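Local coordinates for protein choline kinase (Streptococcus pneumoniae, PDB 4R78) that probably transfers phosphate from ATP to choline, as a choline kinase with a protein kinase-like fold whose nucleotide pocket here holds AMP, at residues F150-K154 and V176-E180; L227-F231 and F244-Y248; I24-K28 and D100-I105. All blocks are in the same frame, centred on the assembly; numbering follows the deposited sequence.

Contact 1: F150-K154 and V176-E180; sequences FEEIK and VFSLE
With CG anti to the backbone N (chi1 -172°) and the chain extended beyond it, Glu-180 is laid lengthwise along Phe-150, whose own first torsion sends the ring from helix 149-159 toward the junction of helices 169-177 and 179-186. The two side chains run antiparallel, each tip lying toward the other's base. Glu-180 CB lies 3.7 Å from the centroid of the Phe-150 ring and 17° off its normal, a CH-pi contact over one face. The carboxylate follows almost parallel to the ring, Glu-180 CD being 3.8 Å from Phe-150 CD2. At the ring edge the carbonyl of Val-176 approaches near the plane, with O 3.3 Å from Phe-150 CE1. Val-176, Phe-177, Leu-179 and Glu-180 thus form the hole that receives this knob.

Phe-177 reaches back the other way. Its ring plane is tilted 48° from that of Phe-150, and its CE1 packs 3.8 Å from Phe-150 CB. Ile-153 CG2 adds a methyl 3.9 Å from Phe-177 CE2, and the methylenes of Lys-154 pass by the same ring. Leu-266 of helix 257-280 touches both Phe-150 and Val-176.

The chemistry is mainly dispersion, with one ring face covered by Glu-180 and a carbonyl at the ring edge. Lys-154 NZ is 7.0 Å from Glu-180 OE1, too far for a salt bridge; Lys-154 contributes CG and CE, Glu-180 its CB, CG and stacked carboxylate.

Contact 2: L227-F231 and F244-Y248; sequences LAALF and FLSHY
This is an apolar helix-to-helix contact inside a helical hairpin of the larger, mostly helical lobe, between consecutive helices 223-233 and 238-248. The two short segments run closer to antiparallel than parallel, at 142°, and their axes come no nearer than 12.6 Å. Such a wide spacing fits an interface filled by large side chains, and all six residues that touch are buried. The bound AMP is about 13 Å from the Leu-230 side chain.

At one end Leu-227 spreads its two methyls over different partners. Its CD1 stands over a face of the Tyr-248 ring, 3.9 Å from the centroid, as a CH-pi contact, while its CD2 meets Leu-245 CD2 at 3.3 Å, shorter than usual for two carbons. In the middle, Leu-245 CD2 also lies at the edge of the Phe-231 ring, 3.7 Å from Phe-231 CZ. At the other end, Phe-244 is turned inward with CG anti to its backbone N (chi1 -168°), which presents one ring face to Leu-230; the CD2 methyl of Leu-230 sits 3.7 Å from that ring's centroid. Phe-231 brings its edge to Phe-244, Phe-231 CE1 to Phe-244 CD2 3.7 Å, with the ring planes nearly perpendicular at 86° but the approach oblique.

Surrounding residues continue the packing: Phe-126 meets Phe-244 edge-to-face, and Phe-236, from the turn between the helices, touches Leu-230, Phe-231 and Phe-244. The hydroxyl of Tyr-248 has its hydrogen bond elsewhere, with His-137 ND1.

Cohesion between the segments, on the evidence of these pairs, rests on methyl-to-ring, methyl-to-methyl and ring-edge contacts, and the one side-chain polar group among the touching residues is satisfied by helix 126-137 instead of across the hairpin.

Contact 3: I24-K28 and D100-I105; sequences IIKEK and DIEAGI
Lys-28 and Asp-100 form a salt bridge, with Lys-28 NZ 3.0 Å from Asp-100 OD1 and a weak hydrogen bond of 3.2 Å from Lys-28 NZ to Asp-100 OD2. The ammonium meets OD1 on the syn side, 34° out of the carboxylate plane. A bend at chi2 (-71°) turns the lysine chain toward the carboxylate, and its CG rests 3.8 Å from Ile-105 CD1. That same methyl receives Ile-24 CG2 at 3.7 Å, so the polar grip has an apolar flank.

The carboxylate is itself held from behind: Ala-103 N donates to Asp-100 OD1 at 2.8 Å, on the anti side and from the opposite face of the plane, which makes an Asx motif. Asp-100 O accepts from both Gly-104 N (2.9 Å) and Ile-105 N (3.2 Å), a G1 beta bulge closing the hairpin between strands 96-100 and 105-109. Gly-104, at phi 84°, takes up the left-handed backbone conformation at the glycine position of that bulge.

Farther out, Gly-104 has a backbone hydrogen bond with Phe-67, and Arg-77 NH2 bonds to Ile-101 O. Ile-25 and Ile-105 both pack on Val-64 and Phe-66 of strand 61-66.

How the contacts relate
From the N terminus, contact 3 closes first: helix 20-30 returns to the hairpin at 100-105 after a 71-residue loop holding strands 39-44, 52-57 and 61-66, helix 77-87 and most of strand 96-100, so it ties the N-terminal helix to the five-stranded sheet. Contact 1 then closes a 21-residue loop and contact 2 a 12-residue one, both within the helical lobe. The three follow in series; none nests or crosses. Helix 257-280 touches residues of contacts 1 and 2, whose centres are about 23 Å apart. Contacts 2 and 3, about 35 Å between centres, lie on opposite sides of the chain's centre, while the AMP pocket draws residues from both lobes, including Ile-63 and Asp-214.

Contact 1: F150-K154 and V176-E180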
ATOM      1  N   PHE A 150       0.431  -5.474  15.096  1.00 16.25           N
ATOM      2  CA  PHE A 150       1.448  -5.714  16.116  1.00 16.30           C
ATOM      3  C   PHE A 150       2.336  -6.897  15.752  1.00 16.63           C
ATOM      4  O   PHE A 150       3.545  -6.872  15.995  1.00 16.44           O
ATOM      5  CB  PHE A 150       0.787  -5.835  17.494  1.00 16.08           C
ATOM      6  CG  PHE A 150      -0.046  -4.630  17.848  1.00 15.68           C
ATOM      7  CD1 PHE A 150       0.555  -3.492  18.378  1.00 15.23           C
ATOM      8  CD2 PHE A 150      -1.418  -4.608  17.591  1.00 15.17           C
ATOM      9  CE1 PHE A 150      -0.196  -2.361  18.679  1.00 14.74           C
ATOM     10  CE2 PHE A 150      -2.182  -3.475  17.885  1.00 15.35           C
ATOM     11  CZ  PHE A 150      -1.565  -2.346  18.429  1.00 14.82           C
ATOM     12  N   GLU A 151       1.744  -7.903  15.111  1.00 16.86           N
ATOM     13  CA  GLU A 151       2.516  -8.982  14.499  1.00 17.31           C
ATOM     14  C   GLU A 151       3.381  -8.451  13.350  1.00 17.00           C
ATOM     15  O   GLU A 151       4.499  -8.921  13.136  1.00 16.95           O
ATOM     16  CB  GLU A 151       1.594 -10.082  13.972  1.00 17.98           C
ATOM     17  CG  GLU A 151       0.966 -10.975  15.035  1.00 20.11           C
ATOM     18  CD  GLU A 151       0.062 -12.047  14.436  1.00 23.55           C
ATOM     19  OE1 GLU A 151      -0.902 -12.465  15.113  1.00 24.88           O
ATOM     20  OE2 GLU A 151       0.311 -12.467  13.283  1.00 25.98           O
ATOM     21  N   GLU A 152       2.859  -7.467  12.617  1.00 16.85           N
ATOM     22  CA  GLU A 152       3.591  -6.869  11.502  1.00 16.98           C
ATOM     23  C   GLU A 152       4.875  -6.192  11.977  1.00 16.70           C
ATOM     24  O   GLU A 152       5.929  -6.350  11.360  1.00 16.48           O
ATOM     25  CB  GLU A 152       2.711  -5.878  10.734  1.00 17.27           C
ATOM     26  CG  GLU A 152       3.265  -5.476   9.368  1.00 19.05           C
ATOM     27  CD  GLU A 152       2.865  -6.423   8.244  1.00 21.10           C
ATOM     28  OE1 GLU A 152       3.029  -6.035   7.068  1.00 23.26           O
ATOM     29  OE2 GLU A 152       2.380  -7.540   8.520  1.00 23.07           O
ATOM     30  N   ILE A 153       4.784  -5.447  13.077  1.00 16.44           N
ATOM     31  CA  ILE A 153       5.970  -4.870  13.709  1.00 16.37           C
ATOM     32  C   ILE A 153       7.025  -5.949  13.977  1.00 16.43           C
ATOM     33  O   ILE A 153       8.194  -5.779  13.631  1.00 16.30           O
ATOM     34  CB  ILE A 153       5.606  -4.113  15.014  1.00 16.26           C
ATOM     35  CG1 ILE A 153       4.809  -2.846  14.683  1.00 16.50           C
ATOM     36  CG2 ILE A 153       6.864  -3.763  15.822  1.00 16.29           C
ATOM     37  CD1 ILE A 153       3.987  -2.298  15.842  1.00 16.35           C
ATOM     38  N   LYS A 154       6.601  -7.063  14.571  1.00 16.64           N
ATOM     39  CA  LYS A 154       7.518  -8.158  14.904  1.00 16.91           C
ATOM     40  C   LYS A 154       8.161  -8.789  13.672  1.00 17.15           C
ATOM     41  O   LYS A 154       9.316  -9.207  13.722  1.00 17.11           O
ATOM     42  CB  LYS A 154       6.814  -9.226  15.747  1.00 17.11           C
ATOM     43  CG  LYS A 154       6.390  -8.740  17.121  1.00 17.91           C
ATOM     44  CD  LYS A 154       5.768  -9.860  17.933  1.00 20.11           C
ATOM     45  CE  LYS A 154       5.297  -9.352  19.285  1.00 21.86           C
ATOM     46  NZ  LYS A 154       4.863 -10.481  20.161  1.00 23.43           N
ATOM     47  N   VAL A 176       3.644   1.961  21.789  1.00 14.41           N
ATOM     48  CA  VAL A 176       2.908   1.501  20.608  1.00 14.39           C
ATOM     49  C   VAL A 176       2.145   0.204  20.910  1.00 14.41           C
ATOM     50  O   VAL A 176       0.950   0.101  20.616  1.00 14.15           O
ATOM     51  CB  VAL A 176       3.837   1.343  19.381  1.00 14.27           C
ATOM     52  CG1 VAL A 176       3.105   0.655  18.225  1.00 14.50           C
ATOM     53  CG2 VAL A 176       4.355   2.701  18.937  1.00 14.07           C
ATOM     54  N   PHE A 177       2.825  -0.766  21.521  1.00 14.53           N
ATOM     55  CA  PHE A 177       2.190  -2.047  21.854  1.00 14.99           C
ATOM     56  C   PHE A 177       1.071  -1.926  22.893  1.00 15.28           C
ATOM     57  O   PHE A 177       0.205  -2.801  22.974  1.00 15.27           O
ATOM     58  CB  PHE A 177       3.232  -3.088  22.292  1.00 14.92           C
ATOM     59  CG  PHE A 177       3.854  -3.852  21.147  1.00 15.61           C
ATOM     60  CD1 PHE A 177       3.304  -5.054  20.711  1.00 16.63           C
ATOM     61  CD2 PHE A 177       4.993  -3.370  20.509  1.00 16.32           C
ATOM     62  CE1 PHE A 177       3.881  -5.765  19.654  1.00 17.23           C
ATOM     63  CE2 PHE A 177       5.575  -4.074  19.449  1.00 17.09           C
ATOM     64  CZ  PHE A 177       5.016  -5.271  19.024  1.00 16.93           C
ATOM     65  N   SER A 178       1.092  -0.848  23.682  1.00 15.67           N
ATOM     66  CA  SER A 178       0.031  -0.600  24.660  1.00 16.41           C
ATOM     67  C   SER A 178      -1.296  -0.266  23.976  1.00 16.29           C
ATOM     68  O   SER A 178      -2.362  -0.378  24.583  1.00 16.20           O
ATOM     69  CB  SER A 178       0.422   0.513  25.642  1.00 16.53           C
ATOM     70  OG  SER A 178       0.232   1.800  25.080  1.00 19.55           O
ATOM     71  N   LEU A 179      -1.227   0.137  22.708  1.00 16.06           N
ATOM     72  CA  LEU A 179      -2.424   0.475  21.939  1.00 16.35           C
ATOM     73  C   LEU A 179      -3.272  -0.740  21.568  1.00 16.34           C
ATOM     74  O   LEU A 179      -4.456  -0.594  21.253  1.00 16.42           O
ATOM     75  CB  LEU A 179      -2.049   1.279  20.688  1.00 16.47           C
ATOM     76  CG  LEU A 179      -1.336   2.615  20.943  1.00 16.66           C
ATOM     77  CD1 LEU A 179      -0.829   3.220  19.639  1.00 17.27           C
ATOM     78  CD2 LEU A 179      -2.223   3.605  21.695  1.00 17.80           C
ATOM     79  N   GLU A 180      -2.672  -1.931  21.612  1.00 16.94           N
ATOM     80  CA  GLU A 180      -3.388  -3.171  21.300  1.00 17.44           C
ATOM     81  C   GLU A 180      -4.588  -3.381  22.227  1.00 17.73           C
ATOM     82  O   GLU A 180      -5.676  -3.739  21.767  1.00 17.51           O
ATOM     83  CB  GLU A 180      -2.446  -4.384  21.343  1.00 17.52           C
ATOM     84  CG  GLU A 180      -3.078  -5.680  20.830  1.00 18.89           C
ATOM     85  CD  GLU A 180      -2.079  -6.804  20.592  1.00 19.64           C
ATOM     86  OE1 GLU A 180      -0.927  -6.730  21.074  1.00 21.42           O
ATOM     87  OE2 GLU A 180      -2.457  -7.783  19.917  1.00 21.74           O
TER

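Contact 2: L227-F231 and F244-Y248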
ATOM      1  N   LEU A 227      -8.662   4.634   6.280  1.00 12.74           N
ATOM      2  CA  LEU A 227      -8.914   6.059   6.433  1.00 12.88           C
ATOM      3  C   LEU A 227      -7.688   6.779   7.005  1.00 12.79           C
ATOM      4  O   LEU A 227      -7.288   7.828   6.494  1.00 12.52           O
ATOM      5  CB  LEU A 227     -10.168   6.314   7.273  1.00 13.27           C
ATOM      6  CG  LEU A 227     -11.501   6.285   6.516  1.00 14.54           C
ATOM      7  CD1 LEU A 227     -11.826   4.937   5.870  1.00 16.84           C
ATOM      8  CD2 LEU A 227     -12.616   6.695   7.429  1.00 18.72           C
ATOM      9  N   ALA A 228      -7.077   6.188   8.031  1.00 12.35           N
ATOM     10  CA  ALA A 228      -5.840   6.722   8.597  1.00 12.55           C
ATOM     11  C   ALA A 228      -4.751   6.869   7.540  1.00 12.50           C
ATOM     12  O   ALA A 228      -4.080   7.896   7.483  1.00 13.05           O
ATOM     13  CB  ALA A 228      -5.364   5.865   9.755  1.00 12.28           C
ATOM     14  N   ALA A 229      -4.597   5.852   6.692  1.00 12.33           N
ATOM     15  CA  ALA A 229      -3.575   5.881   5.648  1.00 12.26           C
ATOM     16  C   ALA A 229      -3.829   6.978   4.623  1.00 12.53           C
ATOM     17  O   ALA A 229      -2.917   7.738   4.296  1.00 12.57           O
ATOM     18  CB  ALA A 229      -3.453   4.520   4.968  1.00 12.34           C
ATOM     19  N   LEU A 230      -5.058   7.058   4.118  1.00 12.71           N
ATOM     20  CA  LEU A 230      -5.419   8.117   3.176  1.00 12.84           C
ATOM     21  C   LEU A 230      -5.085   9.492   3.763  1.00 12.83           C
ATOM     22  O   LEU A 230      -4.412  10.307   3.124  1.00 12.93           O
ATOM     23  CB  LEU A 230      -6.906   8.042   2.821  1.00 13.39           C
ATOM     24  CG  LEU A 230      -7.391   9.044   1.771  1.00 14.16           C
ATOM     25  CD1 LEU A 230      -6.963   8.631   0.370  1.00 16.29           C
ATOM     26  CD2 LEU A 230      -8.898   9.188   1.851  1.00 14.61           C
ATOM     27  N   PHE A 231      -5.528   9.717   4.995  1.00 13.21           N
ATOM     28  CA  PHE A 231      -5.360  11.000   5.668  1.00 13.06           C
ATOM     29  C   PHE A 231      -3.885  11.304   5.927  1.00 13.21           C
ATOM     30  O   PHE A 231      -3.410  12.403   5.631  1.00 13.68           O
ATOM     31  CB  PHE A 231      -6.124  11.017   6.998  1.00 12.86           C
ATOM     32  CG  PHE A 231      -7.625  10.955   6.863  1.00 13.51           C
ATOM     33  CD1 PHE A 231      -8.252  11.025   5.624  1.00 13.88           C
ATOM     34  CD2 PHE A 231      -8.414  10.861   8.006  1.00 13.49           C
ATOM     35  CE1 PHE A 231      -9.643  10.984   5.519  1.00 14.48           C
ATOM     36  CE2 PHE A 231      -9.800  10.825   7.917  1.00 14.30           C
ATOM     37  CZ  PHE A 231     -10.418  10.885   6.677  1.00 13.66           C
ATOM     38  N   PHE A 244     -14.049  14.677   4.262  1.00 15.60           N
ATOM     39  CA  PHE A 244     -13.977  13.336   3.701  1.00 15.13           C
ATOM     40  C   PHE A 244     -14.824  12.345   4.492  1.00 15.20           C
ATOM     41  O   PHE A 244     -15.548  11.543   3.904  1.00 14.94           O
ATOM     42  CB  PHE A 244     -12.540  12.826   3.584  1.00 14.82           C
ATOM     43  CG  PHE A 244     -12.428  11.576   2.758  1.00 13.83           C
ATOM     44  CD1 PHE A 244     -12.189  11.655   1.385  1.00 13.93           C
ATOM     45  CD2 PHE A 244     -12.610  10.318   3.336  1.00 12.94           C
ATOM     46  CE1 PHE A 244     -12.116  10.502   0.608  1.00 13.98           C
ATOM     47  CE2 PHE A 244     -12.538   9.158   2.561  1.00 12.47           C
ATOM     48  CZ  PHE A 244     -12.290   9.251   1.204  1.00 13.22           C
ATOM     49  N   LEU A 245     -14.728  12.400   5.816  1.00 15.14           N
ATOM     50  CA  LEU A 245     -15.508  11.509   6.671  1.00 15.59           C
ATOM     51  C   LEU A 245     -17.007  11.706   6.470  1.00 16.29           C
ATOM     52  O   LEU A 245     -17.762  10.735   6.445  1.00 16.44           O
ATOM     53  CB  LEU A 245     -15.120  11.672   8.142  1.00 15.46           C
ATOM     54  CG  LEU A 245     -13.702  11.227   8.524  1.00 15.46           C
ATOM     55  CD1 LEU A 245     -13.369  11.613   9.957  1.00 15.92           C
ATOM     56  CD2 LEU A 245     -13.510   9.731   8.308  1.00 15.61           C
ATOM     57  N   SER A 246     -17.435  12.957   6.305  1.00 16.82           N
ATOM     58  CA  SER A 246     -18.844  13.237   6.036  1.00 17.58           C
ATOM     59  C   SER A 246     -19.335  12.537   4.766  1.00 17.64           C
ATOM     60  O   SER A 246     -20.427  11.963   4.755  1.00 18.20           O
ATOM     61  CB  SER A 246     -19.098  14.740   5.956  1.00 17.51           C
ATOM     62  OG  SER A 246     -20.482  14.995   5.808  1.00 19.58           O
ATOM     63  N   HIS A 247     -18.518  12.580   3.713  1.00 17.70           N
ATOM     64  CA  HIS A 247     -18.802  11.896   2.451  1.00 17.71           C
ATOM     65  C   HIS A 247     -18.779  10.364   2.600  1.00 17.15           C
ATOM     66  O   HIS A 247     -19.627   9.663   2.050  1.00 17.04           O
ATOM     67  CB  HIS A 247     -17.764  12.295   1.394  1.00 18.48           C
ATOM     68  CG  HIS A 247     -17.957  13.664   0.818  1.00 20.13           C
ATOM     69  ND1 HIS A 247     -18.208  13.875  -0.521  1.00 21.88           N
ATOM     70  CD2 HIS A 247     -17.911  14.891   1.388  1.00 21.24           C
ATOM     71  CE1 HIS A 247     -18.319  15.170  -0.749  1.00 22.36           C
ATOM     72  NE2 HIS A 247     -18.146  15.810   0.394  1.00 21.95           N
ATOM     73  N   TYR A 248     -17.792   9.860   3.338  1.00 16.17           N
ATOM     74  CA  TYR A 248     -17.532   8.423   3.418  1.00 15.64           C
ATOM     75  C   TYR A 248     -18.470   7.678   4.372  1.00 15.66           C
ATOM     76  O   TYR A 248     -18.863   6.537   4.100  1.00 15.41           O
ATOM     77  CB  TYR A 248     -16.064   8.182   3.798  1.00 15.08           C
ATOM     78  CG  TYR A 248     -15.767   6.776   4.269  1.00 14.43           C
ATOM     79  CD1 TYR A 248     -15.413   5.774   3.362  1.00 14.36           C
ATOM     80  CD2 TYR A 248     -15.864   6.442   5.622  1.00 14.26           C
ATOM     81  CE1 TYR A 248     -15.147   4.482   3.794  1.00 14.73           C
ATOM     82  CE2 TYR A 248     -15.605   5.150   6.063  1.00 14.24           C
ATOM     83  CZ  TYR A 248     -15.250   4.177   5.144  1.00 13.59           C
ATOM     84  OH  TYR A 248     -14.985   2.905   5.586  1.00 14.71           O
TER

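Contact 3: I24-K28 and D100-I105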
ATOM      1  N   ILE A  24      15.156 -10.545 -14.959  1.00 22.39           N
ATOM      2  CA  ILE A  24      14.103 -11.455 -14.517  1.00 22.14           C
ATOM      3  C   ILE A  24      12.750 -11.035 -15.098  1.00 22.06           C
ATOM      4  O   ILE A  24      11.977 -11.882 -15.550  1.00 21.92           O
ATOM      5  CB  ILE A  24      14.053 -11.565 -12.964  1.00 22.03           C
ATOM      6  CG1 ILE A  24      15.392 -12.080 -12.409  1.00 22.15           C
ATOM      7  CG2 ILE A  24      12.894 -12.451 -12.501  1.00 22.08           C
ATOM      8  CD1 ILE A  24      15.889 -13.402 -13.012  1.00 22.21           C
ATOM      9  N   ILE A  25      12.482  -9.727 -15.106  1.00 22.06           N
ATOM     10  CA  ILE A  25      11.248  -9.189 -15.692  1.00 22.10           C
ATOM     11  C   ILE A  25      11.128  -9.551 -17.177  1.00 22.80           C
ATOM     12  O   ILE A  25      10.071 -10.008 -17.627  1.00 22.85           O
ATOM     13  CB  ILE A  25      11.124  -7.656 -15.479  1.00 21.87           C
ATOM     14  CG1 ILE A  25      10.847  -7.352 -14.003  1.00 21.16           C
ATOM     15  CG2 ILE A  25      10.010  -7.064 -16.349  1.00 21.41           C
ATOM     16  CD1 ILE A  25      11.126  -5.916 -13.597  1.00 20.43           C
ATOM     17  N   LYS A  26      12.214  -9.358 -17.924  1.00 23.51           N
ATOM     18  CA  LYS A  26      12.262  -9.720 -19.345  1.00 24.54           C
ATOM     19  C   LYS A  26      11.881 -11.191 -19.567  1.00 24.93           C
ATOM     20  O   LYS A  26      11.108 -11.504 -20.476  1.00 24.79           O
ATOM     21  CB  LYS A  26      13.646  -9.417 -19.933  1.00 24.57           C
ATOM     22  CG  LYS A  26      13.783  -9.717 -21.421  1.00 26.15           C
ATOM     23  CD  LYS A  26      15.154  -9.324 -21.945  1.00 27.52           C
ATOM     24  CE  LYS A  26      15.297  -9.678 -23.416  1.00 29.00           C
ATOM     25  NZ  LYS A  26      16.632  -9.293 -23.948  1.00 29.83           N
ATOM     26  N   GLU A  27      12.410 -12.075 -18.722  1.00 25.50           N
ATOM     27  CA  GLU A  27      12.100 -13.508 -18.776  1.00 26.35           C
ATOM     28  C   GLU A  27      10.623 -13.812 -18.505  1.00 26.48           C
ATOM     29  O   GLU A  27      10.013 -14.610 -19.219  1.00 26.52           O
ATOM     30  CB  GLU A  27      12.979 -14.290 -17.794  1.00 26.55           C
ATOM     31  CG  GLU A  27      14.457 -14.332 -18.164  1.00 28.47           C
ATOM     32  CD  GLU A  27      15.320 -15.023 -17.114  1.00 30.38           C
ATOM     33  OE1 GLU A  27      14.779 -15.792 -16.288  1.00 31.73           O
ATOM     34  OE2 GLU A  27      16.550 -14.800 -17.122  1.00 31.71           O
ATOM     35  N   LYS A  28      10.058 -13.172 -17.482  1.00 26.64           N
ATOM     36  CA  LYS A  28       8.665 -13.412 -17.089  1.00 26.96           C
ATOM     37  C   LYS A  28       7.680 -12.928 -18.153  1.00 27.22           C
ATOM     38  O   LYS A  28       6.650 -13.565 -18.390  1.00 27.17           O
ATOM     39  CB  LYS A  28       8.349 -12.746 -15.740  1.00 26.92           C
ATOM     40  CG  LYS A  28       9.261 -13.153 -14.583  1.00 26.86           C
ATOM     41  CD  LYS A  28       9.031 -14.581 -14.108  1.00 26.57           C
ATOM     42  CE  LYS A  28      10.038 -14.947 -13.028  1.00 26.81           C
ATOM     43  NZ  LYS A  28       9.685 -16.197 -12.307  1.00 26.71           N
ATOM     44  N   ASP A 100       3.301 -13.289 -10.863  1.00 15.33           N
ATOM     45  CA  ASP A 100       4.297 -14.342 -10.710  1.00 15.46           C
ATOM     46  C   ASP A 100       4.566 -14.649  -9.241  1.00 15.47           C
ATOM     47  O   ASP A 100       5.097 -13.817  -8.499  1.00 15.56           O
ATOM     48  CB  ASP A 100       5.595 -13.955 -11.426  1.00 15.55           C
ATOM     49  CG  ASP A 100       6.640 -15.055 -11.381  1.00 16.72           C
ATOM     50  OD1 ASP A 100       7.623 -14.900 -10.629  1.00 17.95           O
ATOM     51  OD2 ASP A 100       6.482 -16.064 -12.105  1.00 18.70           O
ATOM     52  N   ILE A 101       4.184 -15.857  -8.843  1.00 15.57           N
ATOM     53  CA  ILE A 101       4.367 -16.374  -7.489  1.00 15.82           C
ATOM     54  C   ILE A 101       5.832 -16.684  -7.174  1.00 15.14           C
ATOM     55  O   ILE A 101       6.283 -16.516  -6.038  1.00 15.02           O
ATOM     56  CB  ILE A 101       3.492 -17.659  -7.297  1.00 16.17           C
ATOM     57  CG1 ILE A 101       1.996 -17.321  -7.376  1.00 17.00           C
ATOM     58  CG2 ILE A 101       3.835 -18.387  -6.010  1.00 17.72           C
ATOM     59  CD1 ILE A 101       1.561 -16.211  -6.437  1.00 16.35           C
ATOM     60  N   GLU A 102       6.569 -17.134  -8.186  1.00 14.72           N
ATOM     61  CA  GLU A 102       7.957 -17.553  -7.998  1.00 14.19           C
ATOM     62  C   GLU A 102       8.853 -16.428  -7.472  1.00 14.07           C
ATOM     63  O   GLU A 102       9.625 -16.632  -6.530  1.00 14.11           O
ATOM     64  CB  GLU A 102       8.514 -18.149  -9.302  1.00 13.93           C
ATOM     65  CG  GLU A 102      10.011 -18.485  -9.285  1.00 13.96           C
ATOM     66  CD  GLU A 102      10.394 -19.649  -8.373  1.00 13.72           C
ATOM     67  OE1 GLU A 102       9.527 -20.250  -7.693  1.00 14.28           O
ATOM     68  OE2 GLU A 102      11.598 -19.975  -8.346  1.00 14.99           O
ATOM     69  N   ALA A 103       8.730 -15.239  -8.060  1.00 13.83           N
ATOM     70  CA  ALA A 103       9.599 -14.116  -7.712  1.00 13.81           C
ATOM     71  C   ALA A 103       8.852 -12.933  -7.092  1.00 13.67           C
ATOM     72  O   ALA A 103       9.465 -12.070  -6.463  1.00 14.23           O
ATOM     73  CB  ALA A 103      10.381 -13.663  -8.935  1.00 14.00           C
ATOM     74  N   GLY A 104       7.535 -12.889  -7.278  1.00 13.57           N
ATOM     75  CA  GLY A 104       6.736 -11.779  -6.756  1.00 13.48           C
ATOM     76  C   GLY A 104       6.756 -10.595  -7.700  1.00 13.48           C
ATOM     77  O   GLY A 104       7.284  -9.526  -7.371  1.00 13.18           O
ATOM     78  N   ILE A 105       6.177 -10.796  -8.879  1.00 13.53           N
ATOM     79  CA  ILE A 105       6.193  -9.803  -9.953  1.00 13.94           C
ATOM     80  C   ILE A 105       4.804  -9.687 -10.572  1.00 13.70           C
ATOM     81  O   ILE A 105       4.216 -10.684 -11.000  1.00 13.61           O
ATOM     82  CB  ILE A 105       7.222 -10.168 -11.068  1.00 14.12           C
ATOM     83  CG1 ILE A 105       8.639 -10.325 -10.499  1.00 14.33           C
ATOM     84  CG2 ILE A 105       7.211  -9.125 -12.186  1.00 14.80           C
ATOM     85  CD1 ILE A 105       9.620 -10.991 -11.452  1.00 16.73           C
TER